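Local coordinates for protein nitrate reductase (Ulva prolifera, PDB 5YLY) that catalyses the first step of nitrate assimilation, reducing nitrate to nitrite, and carries FAD in its cytochrome b5 reductase domain, at residues 88-93 with 102-107. Numbering follows the deposited sequence.
Sequences RAYTPT and FDLVVK. With FAD (flavin-adenine dinucleotide), chain C.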
loop_
_atom_site.group_PDB
_atom_site.type_symbol
_atom_site.label_atom_id
_atom_site.label_comp_id
_atom_site.label_asym_id
_atom_site.label_seq_id
_atom_site.Cartn_x
_atom_site.Cartn_y
_atom_site.Cartn_z
ATOM N N ARG A 88 -12.340 0.880 -8.022
ATOM C CA ARG A 88 -11.511 1.308 -6.896
ATOM C C ARG A 88 -10.051 1.061 -7.243
ATOM O O ARG A 88 -9.758 0.158 -8.041
ATOM C CB ARG A 88 -11.861 0.573 -5.581
ATOM C CG ARG A 88 -13.279 0.792 -5.053
ATOM C CD ARG A 88 -13.549 2.199 -4.543
ATOM N NE ARG A 88 -14.884 2.301 -3.945
ATOM C CZ ARG A 88 -15.994 2.706 -4.568
ATOM N NH1 ARG A 88 -15.960 3.058 -5.849
ATOM N NH2 ARG A 88 -17.146 2.748 -3.918
ATOM N N ALA A 89 -9.149 1.830 -6.619
ATOM C CA ALA A 89 -7.705 1.674 -6.763
ATOM C C ALA A 89 -7.191 0.546 -5.857
ATOM O O ALA A 89 -7.653 0.421 -4.735
ATOM C CB ALA A 89 -7.005 2.963 -6.379
ATOM N N TYR A 90 -6.223 -0.252 -6.337
ATOM C CA TYR A 90 -5.572 -1.310 -5.537
ATOM C C TYR A 90 -4.114 -1.396 -5.912
ATOM O O TYR A 90 -3.750 -1.265 -7.095
ATOM C CB TYR A 90 -6.222 -2.707 -5.698
ATOM C CG TYR A 90 -7.622 -2.726 -5.151
ATOM C CD1 TYR A 90 -7.857 -2.879 -3.778
ATOM C CD2 TYR A 90 -8.716 -2.459 -5.975
ATOM C CE1 TYR A 90 -9.141 -2.771 -3.249
ATOM C CE2 TYR A 90 -10.014 -2.411 -5.457
ATOM C CZ TYR A 90 -10.214 -2.507 -4.092
ATOM O OH TYR A 90 -11.491 -2.345 -3.606
ATOM N N THR A 91 -3.286 -1.626 -4.909
ATOM C CA THR A 91 -1.878 -1.930 -5.134
ATOM C C THR A 91 -1.758 -3.402 -4.793
ATOM O O THR A 91 -1.882 -3.792 -3.620
ATOM C CB THR A 91 -0.908 -1.088 -4.327
ATOM O OG1 THR A 91 -1.091 0.283 -4.650
ATOM C CG2 THR A 91 0.567 -1.476 -4.623
ATOM N N PRO A 92 -1.497 -4.258 -5.790
ATOM C CA PRO A 92 -1.365 -5.703 -5.478
ATOM C C PRO A 92 -0.191 -5.968 -4.551
ATOM O O PRO A 92 0.737 -5.151 -4.459
ATOM C CB PRO A 92 -1.029 -6.334 -6.843
ATOM C CG PRO A 92 -1.475 -5.348 -7.838
ATOM C CD PRO A 92 -1.334 -3.987 -7.232
ATOM N N THR A 93 -0.232 -7.113 -3.846
ATOM C CA THR A 93 0.882 -7.486 -2.978
ATOM C C THR A 93 1.952 -8.262 -3.755
ATOM O O THR A 93 2.917 -8.770 -3.163
ATOM C CB THR A 93 0.374 -8.257 -1.770
ATOM O OG1 THR A 93 -0.369 -9.394 -2.226
ATOM C CG2 THR A 93 -0.479 -7.393 -0.860
ATOM N N PHE A 102 -1.571 -11.731 -10.361
ATOM C CA PHE A 102 -1.322 -10.753 -9.307
ATOM C C PHE A 102 -2.227 -11.099 -8.144
ATOM O O PHE A 102 -3.326 -11.667 -8.332
ATOM C CB PHE A 102 -1.498 -9.289 -9.741
ATOM C CG PHE A 102 -2.890 -8.890 -10.182
ATOM C CD1 PHE A 102 -3.825 -8.447 -9.262
ATOM C CD2 PHE A 102 -3.261 -8.964 -11.517
ATOM C CE1 PHE A 102 -5.125 -8.086 -9.672
ATOM C CE2 PHE A 102 -4.542 -8.574 -11.935
ATOM C CZ PHE A 102 -5.466 -8.122 -11.020
ATOM N N ASP A 103 -1.791 -10.709 -6.955
ATOM C CA ASP A 103 -2.553 -10.961 -5.736
ATOM C C ASP A 103 -3.010 -9.649 -5.175
ATOM O O ASP A 103 -2.192 -8.753 -5.058
ATOM C CB ASP A 103 -1.633 -11.603 -4.682
ATOM C CG ASP A 103 -1.207 -13.017 -4.967
ATOM O OD1 ASP A 103 -1.653 -13.576 -5.996
ATOM O OD2 ASP A 103 -0.387 -13.546 -4.195
ATOM N N LEU A 104 -4.269 -9.568 -4.729
ATOM C CA LEU A 104 -4.774 -8.370 -4.071
ATOM C C LEU A 104 -5.092 -8.791 -2.659
ATOM O O LEU A 104 -5.777 -9.795 -2.474
ATOM C CB LEU A 104 -6.101 -7.856 -4.676
ATOM C CG LEU A 104 -6.147 -7.489 -6.118
ATOM C CD1 LEU A 104 -7.569 -7.020 -6.443
ATOM C CD2 LEU A 104 -5.085 -6.382 -6.458
ATOM N N VAL A 105 -4.667 -8.002 -1.673
ATOM C CA VAL A 105 -5.067 -8.253 -0.284
ATOM C C VAL A 105 -6.075 -7.158 0.004
ATOM O O VAL A 105 -5.747 -5.975 -0.108
ATOM C CB VAL A 105 -3.836 -8.266 0.657
ATOM C CG1 VAL A 105 -4.260 -8.194 2.123
ATOM C CG2 VAL A 105 -3.006 -9.508 0.392
ATOM N N VAL A 106 -7.336 -7.548 0.289
ATOM C CA VAL A 106 -8.428 -6.606 0.417
ATOM C C VAL A 106 -9.121 -6.705 1.770
ATOM O O VAL A 106 -9.552 -7.782 2.180
ATOM C CB VAL A 106 -9.447 -6.729 -0.782
ATOM C CG1 VAL A 106 -10.592 -5.716 -0.670
ATOM C CG2 VAL A 106 -8.746 -6.601 -2.149
ATOM N N LYS A 107 -9.271 -5.561 2.431
ATOM C CA LYS A 107 -10.063 -5.469 3.665
ATOM C C LYS A 107 -11.550 -5.426 3.228
ATOM O O LYS A 107 -11.950 -4.537 2.463
ATOM C CB LYS A 107 -9.691 -4.177 4.428
ATOM C CG LYS A 107 -10.530 -3.953 5.709
ATOM C CD LYS A 107 -10.201 -4.925 6.817
ATOM C CE LYS A 107 -10.462 -4.286 8.174
ATOM N NZ LYS A 107 -9.893 -5.115 9.272
HETATM P PA FAD C . -16.716 2.372 -0.118
HETATM O O1A FAD C . -18.080 2.007 -0.571
HETATM O O2A FAD C . -15.940 3.234 -1.086
HETATM O O5B FAD C . -16.845 3.066 1.345
HETATM C C5B FAD C . -16.077 4.249 1.653
HETATM C C4B FAD C . -15.404 4.103 2.996
HETATM O O4B FAD C . -16.373 3.810 4.027
HETATM C C3B FAD C . -14.388 2.977 3.115
HETATM O O3B FAD C . -13.144 3.311 2.503
HETATM C C2B FAD C . -14.287 2.805 4.633
HETATM O O2B FAD C . -13.341 3.693 5.216
HETATM C C1B FAD C . -15.716 3.148 5.100
HETATM N N9A FAD C . -16.515 1.991 5.510
HETATM C C8A FAD C . -17.583 1.451 4.841
HETATM N N7A FAD C . -18.096 0.390 5.418
HETATM C C5A FAD C . -17.303 0.211 6.541
HETATM C C6A FAD C . -17.285 -0.780 7.546
HETATM N N6A FAD C . -17.990 -1.912 7.483
HETATM N N1A FAD C . -16.386 -0.645 8.548
HETATM C C2A FAD C . -15.532 0.386 8.513
HETATM N N3A FAD C . -15.420 1.349 7.591
HETATM C C4A FAD C . -16.338 1.203 6.624
HETATM N N1 FAD C . -7.768 -1.353 -0.269
HETATM C C2 FAD C . -7.482 -2.657 0.040
HETATM O O2 FAD C . -8.262 -3.322 0.738
HETATM N N3 FAD C . -6.298 -3.239 -0.441
HETATM C C4 FAD C . -5.339 -2.603 -1.227
HETATM O O4 FAD C . -4.388 -3.218 -1.669
HETATM C C4X FAD C . -5.639 -1.204 -1.523
HETATM N N5 FAD C . -4.769 -0.517 -2.225
HETATM C C5X FAD C . -5.042 0.830 -2.472
HETATM C C6 FAD C . -4.105 1.584 -3.193
HETATM C C7 FAD C . -4.330 2.932 -3.470
HETATM C C7M FAD C . -3.277 3.707 -4.221
HETATM C C8 FAD C . -5.524 3.555 -3.013
HETATM C C8M FAD C . -5.827 5.006 -3.337
HETATM C C9 FAD C . -6.445 2.811 -2.277
HETATM C C9A FAD C . -6.218 1.453 -2.008
HETATM N N10 FAD C . -7.159 0.654 -1.285
HETATM C C10 FAD C . -6.893 -0.670 -1.003
HETATM C "C1'" FAD C . -8.499 1.158 -0.936
HETATM C "C2'" FAD C . -9.539 0.882 -2.023
HETATM O "O2'" FAD C . -9.333 1.738 -3.149
HETATM C "C3'" FAD C . -10.975 1.057 -1.528
HETATM O "O3'" FAD C . -11.164 2.384 -1.052
HETATM C "C4'" FAD C . -11.411 0.028 -0.482
HETATM O "O4'" FAD C . -11.377 -1.273 -1.071
HETATM C "C5'" FAD C . -12.796 0.283 0.080
HETATM O "O5'" FAD C . -13.709 0.502 -1.016
HETATM P P FAD C . -15.249 0.041 -0.932
HETATM O O1P FAD C . -15.889 0.248 -2.250
HETATM O O2P FAD C . -15.355 -1.335 -0.321
HETATM O O3P FAD C . -15.822 1.072 0.133
HETATM O O HOH W 1 -3.524 -5.622 -2.467
HETATM O O HOH W 2 0.668 -11.959 -2.304
#
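Thr-93 N donates to Asp-103 O (2.8 Å) where the loop after strand 85-90 crosses strand 101-107, the directions of 90-93 and 102-106 lying 113° apart; these are the outermost strands of the six-stranded antiparallel sheet of the FAD-binding barrel of the ferredoxin reductase family. Between them the flavin fits. Leu-104 CD2 packs against Tyr-90 CB at 3.9 Å and lies alongside the Pro-92 ring. Thr-93 CG2, turned anti to its own carbonyl carbon (OG1 at chi1 56°), presses crosswise on Val-105 CG2. A water joins Thr-93 OG1 to Asp-103 OD2, whose carboxylate also pairs with Arg-52.

Strand 101-107 reads the pyrimidine edge of the flavin: N3 donates to Val-105 O (2.8 Å, 169°), and Lys-107 N reaches O2. From the loop just past strand 85-90, Thr-91 N donates a hydrogen bond to flavin N5 at 3.3 Å. Arg-88 bends at chi2 to bring NE within 2.8 Å of FAD O1P, a weak bond, with O2A shared weakly by NE and NH2. A leucine here would remove the guanidinium and would probably leave the negative charge of O1P and O2A less well compensated. Val-106 CG2 touches Tyr-90 CE1, and that ring's hydroxyl OH hydrogen-bonds ribityl O4' of FAD at 2.8 Å.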